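Local coordinates for protein thiazoline oxidase/subtilisin-like protease (PDB 4H6X) that belongs to the subtilisin-like proteases of patellamide maturation, and probably cuts its precursor peptide and joins the ends by transamidation, at residues T34-D39 with L166-I171; Y60-A65 with M137-V142; G254-G259 with P267-G272. One frame throughout, in Å; residues are numbered along the deposited sequence.

Interaction 1. Residues T34-D39 with L166-I171; sequences TIVIID and LGANII
Ile35 pairs with Ile170 and Val36 with Ile171, strand 34-39 running parallel to strand 170-173. Thr34 O and Val36 N make the backbone hydrogen bonds. Thr34 O accepts two, from Asn169 N at 2.8 Å and from Ile170 N at 3.2 Å. Val36 N bonds Ile170 O at 2.8 Å. Two CA-H...O contacts add to these bonds: Ile35 CA to Ile170 O, and Ile171 CA to Val36 O, each 3.4 Å.

A water joins the polar groups at the start of the pairing. It bonds Thr34 OG1, donates to Gly167 O, and accepts a weak bond from Asn169 ND2. Thr34 OG1 is also bonded to Arg133.

The apolar contacts are close. With CG1 of Val36 anti to its backbone N (chi1 179°), CG2 is left to meet Ala168 CB at 3.5 Å. Ile38 crosses Ile171 at a slant, CD1 to CG2 at 3.6 Å. Val36, Ile38 and Ile171 pack on helix 154-165, closed by a Schellman motif with Gly167 at positive phi. Ile35 and Ile170 face helix 273-293.

This is the parallel core sheet of the subtilisin fold. Asp39, further along from the paired residues, bonds His109, consistent with a Ser-His-Asp catalytic triad.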
loop_
_atom_site.group_PDB
_atom_site.type_symbol
_atom_site.label_atom_id
_atom_site.label_comp_id
_atom_site.label_asym_id
_atom_site.label_seq_id
_atom_site.Cartn_x
_atom_site.Cartn_y
_atom_site.Cartn_z
ATOM N N THR A 34 -12.886 0.367 3.601
ATOM C CA THR A 34 -11.894 0.772 4.602
ATOM C C THR A 34 -10.598 -0.003 4.439
ATOM O O THR A 34 -10.608 -1.239 4.465
ATOM C CB THR A 34 -12.442 0.579 6.035
ATOM O OG1 THR A 34 -13.572 1.439 6.210
ATOM C CG2 THR A 34 -11.353 0.907 7.099
ATOM N N ILE A 35 -9.496 0.727 4.264
ATOM C CA ILE A 35 -8.162 0.135 4.200
ATOM C C ILE A 35 -7.455 0.493 5.502
ATOM O O ILE A 35 -7.373 1.664 5.856
ATOM C CB ILE A 35 -7.334 0.701 3.007
ATOM C CG1 ILE A 35 -8.058 0.466 1.661
ATOM C CG2 ILE A 35 -5.921 0.113 2.991
ATOM C CD1 ILE A 35 -7.800 1.562 0.634
ATOM N N VAL A 36 -6.964 -0.519 6.218
ATOM C CA VAL A 36 -6.172 -0.267 7.424
ATOM C C VAL A 36 -4.720 -0.537 7.082
ATOM O O VAL A 36 -4.369 -1.630 6.624
ATOM C CB VAL A 36 -6.628 -1.113 8.640
ATOM C CG1 VAL A 36 -5.757 -0.815 9.858
ATOM C CG2 VAL A 36 -8.093 -0.824 8.972
ATOM N N ILE A 37 -3.880 0.461 7.329
ATOM C CA ILE A 37 -2.471 0.386 6.990
ATOM C C ILE A 37 -1.649 0.205 8.257
ATOM O O ILE A 37 -1.582 1.106 9.119
ATOM C CB ILE A 37 -2.016 1.657 6.227
ATOM C CG1 ILE A 37 -2.813 1.799 4.916
ATOM C CG2 ILE A 37 -0.519 1.633 5.947
ATOM C CD1 ILE A 37 -2.549 3.119 4.188
ATOM N N ILE A 38 -1.047 -0.974 8.362
ATOM C CA ILE A 38 -0.163 -1.310 9.463
ATOM C C ILE A 38 1.260 -0.980 9.029
ATOM O O ILE A 38 1.896 -1.722 8.253
ATOM C CB ILE A 38 -0.337 -2.789 9.902
ATOM C CG1 ILE A 38 -1.798 -3.033 10.334
ATOM C CG2 ILE A 38 0.678 -3.155 10.987
ATOM C CD1 ILE A 38 -2.136 -4.490 10.655
ATOM N N ASP A 39 1.762 0.155 9.522
ATOM C CA ASP A 39 3.048 0.682 9.059
ATOM C C ASP A 39 3.479 1.725 10.089
ATOM O O ASP A 39 3.023 1.676 11.236
ATOM C CB ASP A 39 2.870 1.308 7.657
ATOM C CG ASP A 39 4.189 1.460 6.884
ATOM O OD1 ASP A 39 5.276 1.599 7.497
ATOM O OD2 ASP A 39 4.126 1.492 5.637
ATOM N N LEU A 166 -11.824 -2.499 13.669
ATOM C CA LEU A 166 -12.002 -1.179 13.072
ATOM C C LEU A 166 -12.798 -1.180 11.751
ATOM O O LEU A 166 -13.107 -0.122 11.216
ATOM C CB LEU A 166 -10.636 -0.502 12.884
ATOM C CG LEU A 166 -9.860 -0.195 14.168
ATOM C CD1 LEU A 166 -8.440 0.215 13.814
ATOM C CD2 LEU A 166 -10.565 0.889 14.989
ATOM N N GLY A 167 -13.146 -2.352 11.234
ATOM C CA GLY A 167 -13.946 -2.401 9.998
ATOM C C GLY A 167 -13.149 -2.503 8.700
ATOM O O GLY A 167 -13.666 -2.181 7.625
ATOM N N ALA A 168 -11.897 -2.957 8.791
ATOM C CA ALA A 168 -11.077 -3.151 7.607
ATOM C C ALA A 168 -11.796 -4.071 6.626
ATOM O O ALA A 168 -12.342 -5.113 7.027
ATOM C CB ALA A 168 -9.731 -3.763 7.968
ATOM N N ASN A 169 -11.802 -3.644 5.366
ATOM C CA ASN A 169 -12.061 -4.495 4.217
ATOM C C ASN A 169 -10.736 -5.041 3.692
ATOM O O ASN A 169 -10.667 -6.167 3.179
ATOM C CB ASN A 169 -12.768 -3.687 3.120
ATOM C CG ASN A 169 -14.202 -3.326 3.501
ATOM O OD1 ASN A 169 -15.054 -4.203 3.638
ATOM N ND2 ASN A 169 -14.458 -2.051 3.715
ATOM N N ILE A 170 -9.695 -4.216 3.807
ATOM C CA ILE A 170 -8.336 -4.575 3.394
ATOM C C ILE A 170 -7.401 -4.151 4.513
ATOM O O ILE A 170 -7.524 -3.048 5.031
ATOM C CB ILE A 170 -7.910 -3.865 2.094
ATOM C CG1 ILE A 170 -8.919 -4.143 0.959
ATOM C CG2 ILE A 170 -6.490 -4.277 1.668
ATOM C CD1 ILE A 170 -8.595 -3.407 -0.343
ATOM N N ILE A 171 -6.492 -5.041 4.878
ATOM C CA ILE A 171 -5.414 -4.737 5.804
ATOM C C ILE A 171 -4.108 -4.809 5.012
ATOM O O ILE A 171 -3.748 -5.868 4.476
ATOM C CB ILE A 171 -5.365 -5.733 6.987
ATOM C CG1 ILE A 171 -6.702 -5.743 7.746
ATOM C CG2 ILE A 171 -4.183 -5.409 7.903
ATOM C CD1 ILE A 171 -6.869 -6.861 8.784
HETATM O O HOH W 1 -15.605 -0.592 5.776
#

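Interaction 2. Residues Y60-A65 with M137-V142; sequences YWHEPA and MPQDAV
His62 lies against a type I beta turn, Gln139 to Val142, that follows strand 133-138 of the subtilisin-like sheet. Three side chains carry the contact. The His62 ring is set by chi1 -67°, which puts CG anti to the carbonyl carbon and turns the ring toward 137-142. Val142 CG1 lies over one ring face, 3.4 Å from the ring centroid, in a CH-pi contact offset toward the rim.

Gln139 reaches the ring edge. Its chain bends at chi2 (-61°) and brings OE1 into the ring plane, 3.2 Å from His62 CE1. The amide plane stands 79° from the ring. Gln139 NE2 holds Met137 O at 2.9 Å from above the carbonyl plane. Asn155 bonds both His62 NE2 and Gln139 OE1, and so ties the two side chains together.

Small groups close the other end. Ala65 CB meets Ala141 CB at 4.0 Å, and Ala141 CB also sits 3.2 Å from Glu63 O. A water bridges the segments, lying 2.9 Å from His62 ND1 and donating to Pro138 O.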
loop_
_atom_site.group_PDB
_atom_site.type_symbol
_atom_site.label_atom_id
_atom_site.label_comp_id
_atom_site.label_asym_id
_atom_site.label_seq_id
_atom_site.Cartn_x
_atom_site.Cartn_y
_atom_site.Cartn_z
ATOM N N TYR A 60 -3.326 0.875 21.298
ATOM C CA TYR A 60 -3.412 1.395 22.662
ATOM C C TYR A 60 -2.435 0.709 23.632
ATOM O O TYR A 60 -2.178 1.216 24.739
ATOM C CB TYR A 60 -4.845 1.287 23.159
ATOM C CG TYR A 60 -5.417 -0.121 23.062
ATOM C CD1 TYR A 60 -5.291 -1.012 24.118
ATOM C CD2 TYR A 60 -6.054 -0.556 21.902
ATOM C CE1 TYR A 60 -5.800 -2.290 24.038
ATOM C CE2 TYR A 60 -6.568 -1.840 21.802
ATOM C CZ TYR A 60 -6.441 -2.696 22.877
ATOM O OH TYR A 60 -6.912 -3.965 22.795
ATOM N N TRP A 61 -1.912 -0.443 23.216
ATOM C CA TRP A 61 -0.925 -1.187 24.000
ATOM C C TRP A 61 0.521 -0.709 23.800
ATOM O O TRP A 61 1.438 -1.224 24.445
ATOM C CB TRP A 61 -1.049 -2.704 23.751
ATOM C CG TRP A 61 -0.782 -3.142 22.318
ATOM C CD1 TRP A 61 0.410 -3.568 21.794
ATOM C CD2 TRP A 61 -1.741 -3.224 21.255
ATOM N NE1 TRP A 61 0.254 -3.884 20.464
ATOM C CE2 TRP A 61 -1.057 -3.682 20.108
ATOM C CE3 TRP A 61 -3.120 -2.951 21.161
ATOM C CZ2 TRP A 61 -1.705 -3.871 18.867
ATOM C CZ3 TRP A 61 -3.771 -3.141 19.911
ATOM C CH2 TRP A 61 -3.056 -3.597 18.795
ATOM N N HIS A 62 0.727 0.288 22.937
ATOM C CA HIS A 62 2.053 0.910 22.769
ATOM C C HIS A 62 2.256 2.099 23.696
ATOM O O HIS A 62 1.345 2.889 23.900
ATOM C CB HIS A 62 2.259 1.395 21.326
ATOM C CG HIS A 62 2.339 0.293 20.319
ATOM N ND1 HIS A 62 2.259 0.524 18.962
ATOM C CD2 HIS A 62 2.478 -1.048 20.466
ATOM C CE1 HIS A 62 2.371 -0.625 18.316
ATOM N NE2 HIS A 62 2.503 -1.595 19.204
ATOM N N GLU A 63 3.454 2.220 24.258
ATOM C CA GLU A 63 3.870 3.469 24.903
ATOM C C GLU A 63 4.076 4.504 23.794
ATOM O O GLU A 63 4.726 4.204 22.792
ATOM C CB GLU A 63 5.162 3.277 25.701
ATOM C CG GLU A 63 5.013 2.493 27.001
ATOM C CD GLU A 63 4.180 3.211 28.064
ATOM O OE1 GLU A 63 4.020 4.455 27.998
ATOM O OE2 GLU A 63 3.683 2.519 28.981
ATOM N N PRO A 64 3.486 5.706 23.937
ATOM C CA PRO A 64 3.703 6.715 22.893
ATOM C C PRO A 64 5.178 7.131 22.802
ATOM O O PRO A 64 5.840 7.276 23.822
ATOM C CB PRO A 64 2.832 7.886 23.358
ATOM C CG PRO A 64 1.752 7.234 24.153
ATOM C CD PRO A 64 2.453 6.133 24.899
ATOM N N ALA A 65 5.694 7.274 21.591
ATOM C CA ALA A 65 7.081 7.693 21.413
ATOM C C ALA A 65 7.153 9.207 21.236
ATOM O O ALA A 65 6.146 9.857 20.932
ATOM C CB ALA A 65 7.716 6.973 20.232
ATOM N N MET A 137 -2.610 2.722 11.210
ATOM C CA MET A 137 -2.350 2.212 12.559
ATOM C C MET A 137 -0.832 2.204 12.789
ATOM O O MET A 137 -0.162 1.186 12.537
ATOM C CB MET A 137 -2.941 0.810 12.729
ATOM C CG MET A 137 -2.883 0.282 14.161
ATOM S SD MET A 137 -3.343 -1.464 14.312
ATOM C CE MET A 137 -5.014 -1.405 13.690
ATOM N N PRO A 138 -0.270 3.348 13.235
ATOM C CA PRO A 138 1.199 3.464 13.269
ATOM C C PRO A 138 1.844 2.529 14.282
ATOM O O PRO A 138 1.303 2.340 15.369
ATOM C CB PRO A 138 1.427 4.920 13.702
ATOM C CG PRO A 138 0.175 5.626 13.298
ATOM C CD PRO A 138 -0.917 4.620 13.584
ATOM N N GLN A 139 3.009 1.993 13.922
ATOM C CA GLN A 139 3.727 1.009 14.719
ATOM C C GLN A 139 5.104 1.508 15.203
ATOM O O GLN A 139 5.870 0.746 15.810
ATOM C CB GLN A 139 3.938 -0.272 13.890
ATOM C CG GLN A 139 2.665 -0.902 13.324
ATOM C CD GLN A 139 1.697 -1.332 14.414
ATOM O OE1 GLN A 139 2.105 -1.881 15.439
ATOM N NE2 GLN A 139 0.418 -1.060 14.212
ATOM N N ASP A 140 5.446 2.764 14.929
ATOM C CA ASP A 140 6.858 3.177 15.108
ATOM C C ASP A 140 7.288 3.249 16.578
ATOM O O ASP A 140 8.499 3.170 16.897
ATOM C CB ASP A 140 7.174 4.475 14.359
ATOM C CG ASP A 140 6.421 5.664 14.903
ATOM O OD1 ASP A 140 5.162 5.605 14.935
ATOM O OD2 ASP A 140 7.101 6.661 15.282
ATOM N N ALA A 141 6.292 3.366 17.459
ATOM C CA ALA A 141 6.532 3.502 18.887
ATOM C C ALA A 141 7.145 2.259 19.514
ATOM O O ALA A 141 7.903 2.375 20.478
ATOM C CB ALA A 141 5.271 3.916 19.616
ATOM N N VAL A 142 6.849 1.078 18.964
ATOM C CA VAL A 142 7.562 -0.148 19.387
ATOM C C VAL A 142 9.074 -0.057 19.136
ATOM O O VAL A 142 9.835 -0.928 19.561
ATOM C CB VAL A 142 7.017 -1.459 18.748
ATOM C CG1 VAL A 142 5.550 -1.648 19.059
ATOM C CG2 VAL A 142 7.277 -1.534 17.246
HETATM O O HOH W 2 3.009 2.949 17.661
#

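Interaction 3. Residues G254-G259 with P267-G272; sequences GEEILG and PVRLTG
Ile257 and Leu270 form a hydrogen-bonded pair of a beta hairpin, strands 257-259 and 268-270. Opposite Leu270, segment 254-259 carries an extra residue: Glu256 and Ile257 together span it in a G1 beta bulge. Gly259 and Val268 make the second hydrogen-bonded pair. Leu258 and Arg269 form the non-hydrogen-bonded pair between them.

Arg269 runs across Leu258. Its CB lies 3.5 Å from Glu256 OE1. CG touches Leu258 CD1 at 3.9 Å. With chi2 at -169°, CD also passes Glu256 OE1, at 3.5 Å. The chain stays extended to NE, which is 4.1 Å from Leu258 CD1. CZ then stands over Leu258 CB at 3.8 Å, with the guanidinium face on that carbon. NH1 donates to Glu256 O at 3.0 Å, and this acceptor lies in the guanidinium plane. NH2 makes a salt bridge with Asp12. A leucine here would probably leave Glu256 O without this donor at the bulge and Asp12 without this charge partner.

Leu258 also turns CD1 to the Pro267 ring. Past the bulge, Thr271 OG1 accepts a bond from Glu256 N at 2.9 Å. Gly272, the N-cap of helix 273-293, gives its backbone N to Gly254 O at 2.9 Å.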
loop_
_atom_site.group_PDB
_atom_site.type_symbol
_atom_site.label_atom_id
_atom_site.label_comp_id
_atom_site.label_asym_id
_atom_site.label_seq_id
_atom_site.Cartn_x
_atom_site.Cartn_y
_atom_site.Cartn_z
ATOM N N GLY A 254 6.932 -1.810 -9.022
ATOM C CA GLY A 254 7.600 -1.528 -7.747
ATOM C C GLY A 254 8.823 -0.630 -7.873
ATOM O O GLY A 254 9.473 -0.309 -6.874
ATOM N N GLU A 255 9.141 -0.223 -9.099
ATOM C CA GLU A 255 10.316 0.598 -9.344
ATOM C C GLU A 255 9.932 2.044 -9.654
ATOM O O GLU A 255 9.080 2.300 -10.499
ATOM C CB GLU A 255 11.150 -0.011 -10.475
ATOM C CG GLU A 255 12.448 0.720 -10.775
ATOM C CD GLU A 255 13.335 -0.027 -11.760
ATOM O OE1 GLU A 255 12.808 -0.750 -12.629
ATOM O OE2 GLU A 255 14.573 0.120 -11.666
ATOM N N GLU A 256 10.568 2.988 -8.962
ATOM C CA GLU A 256 10.365 4.418 -9.240
ATOM C C GLU A 256 8.902 4.822 -9.095
ATOM O O GLU A 256 8.316 5.484 -9.967
ATOM C CB GLU A 256 10.907 4.797 -10.622
ATOM C CG GLU A 256 12.422 4.720 -10.735
ATOM C CD GLU A 256 13.099 5.889 -10.054
ATOM O OE1 GLU A 256 12.699 7.042 -10.330
ATOM O OE2 GLU A 256 14.024 5.660 -9.242
ATOM N N ILE A 257 8.327 4.409 -7.972
ATOM C CA ILE A 257 6.973 4.764 -7.613
ATOM C C ILE A 257 7.026 6.102 -6.880
ATOM O O ILE A 257 7.851 6.290 -5.981
ATOM C CB ILE A 257 6.334 3.664 -6.724
ATOM C CG1 ILE A 257 6.400 2.283 -7.409
ATOM C CG2 ILE A 257 4.924 4.065 -6.278
ATOM C CD1 ILE A 257 5.816 2.222 -8.815
ATOM N N LEU A 258 6.149 7.018 -7.290
ATOM C CA LEU A 258 6.047 8.365 -6.738
ATOM C C LEU A 258 5.171 8.385 -5.493
ATOM O O LEU A 258 4.024 7.939 -5.521
ATOM C CB LEU A 258 5.436 9.318 -7.778
ATOM C CG LEU A 258 5.397 10.807 -7.398
ATOM C CD1 LEU A 258 6.806 11.388 -7.413
ATOM C CD2 LEU A 258 4.468 11.606 -8.310
ATOM N N GLY A 259 5.703 8.938 -4.408
ATOM C CA GLY A 259 4.919 9.123 -3.213
ATOM C C GLY A 259 5.485 10.204 -2.317
ATOM O O GLY A 259 6.562 10.774 -2.591
ATOM N N PRO A 267 7.530 15.277 -3.568
ATOM C CA PRO A 267 7.461 13.814 -3.557
ATOM C C PRO A 267 8.786 13.166 -3.937
ATOM O O PRO A 267 9.722 13.861 -4.322
ATOM C CB PRO A 267 6.380 13.506 -4.595
ATOM C CG PRO A 267 6.383 14.677 -5.518
ATOM C CD PRO A 267 6.767 15.867 -4.687
ATOM N N VAL A 268 8.867 11.845 -3.811
ATOM C CA VAL A 268 10.093 11.112 -4.115
ATOM C C VAL A 268 9.737 9.756 -4.715
ATOM O O VAL A 268 8.728 9.155 -4.346
ATOM C CB VAL A 268 11.011 10.962 -2.866
ATOM C CG1 VAL A 268 10.346 10.148 -1.748
ATOM C CG2 VAL A 268 12.358 10.366 -3.241
ATOM N N ARG A 269 10.558 9.289 -5.648
ATOM C CA ARG A 269 10.366 7.977 -6.246
ATOM C C ARG A 269 11.240 6.925 -5.569
ATOM O O ARG A 269 12.452 7.093 -5.425
ATOM C CB ARG A 269 10.605 8.031 -7.758
ATOM C CG ARG A 269 9.600 8.927 -8.472
ATOM C CD ARG A 269 9.641 8.781 -9.988
ATOM N NE ARG A 269 8.654 9.664 -10.609
ATOM C CZ ARG A 269 7.457 9.283 -11.046
ATOM N NH1 ARG A 269 7.069 8.009 -10.955
ATOM N NH2 ARG A 269 6.645 10.181 -11.569
ATOM N N LEU A 270 10.605 5.843 -5.132
ATOM C CA LEU A 270 11.285 4.786 -4.402
ATOM C C LEU A 270 11.015 3.451 -5.075
ATOM O O LEU A 270 10.074 3.325 -5.852
ATOM C CB LEU A 270 10.832 4.750 -2.927
ATOM C CG LEU A 270 11.028 6.021 -2.087
ATOM C CD1 LEU A 270 10.488 5.809 -0.679
ATOM C CD2 LEU A 270 12.513 6.368 -2.036
ATOM N N THR A 271 11.836 2.459 -4.742
ATOM C CA THR A 271 11.820 1.161 -5.395
ATOM C C THR A 271 11.844 0.056 -4.330
ATOM O O THR A 271 12.586 0.157 -3.359
ATOM C CB THR A 271 13.008 1.058 -6.388
ATOM O OG1 THR A 271 12.803 2.000 -7.443
ATOM C CG2 THR A 271 13.123 -0.340 -7.013
ATOM N N GLY A 272 11.011 -0.974 -4.498
ATOM C CA GLY A 272 10.973 -2.123 -3.572
ATOM C C GLY A 272 9.648 -2.864 -3.689
ATOM O O GLY A 272 8.691 -2.321 -4.243
#

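From the N terminus, strand 34-39 opens interaction 1. The loop 60-65, after strand 53-56, opens interaction 2. Interaction 2 closes first, at 137-142, and interaction 1 closes at 166-171, so the second loop sits wholly within the first. Both reach the same parallel sheet, where strands 34-39 and 133-138 are neighbours. They touch through a probable hydrogen bond, Ile37 O to Met137 N at 2.8 Å. Interaction 3 comes later in the chain and crosses neither. It closes a short hairpin between strand 249-253 and helix 273-293. Its centre is about 22 Å from that of interaction 1, on the other side of the chain's centre.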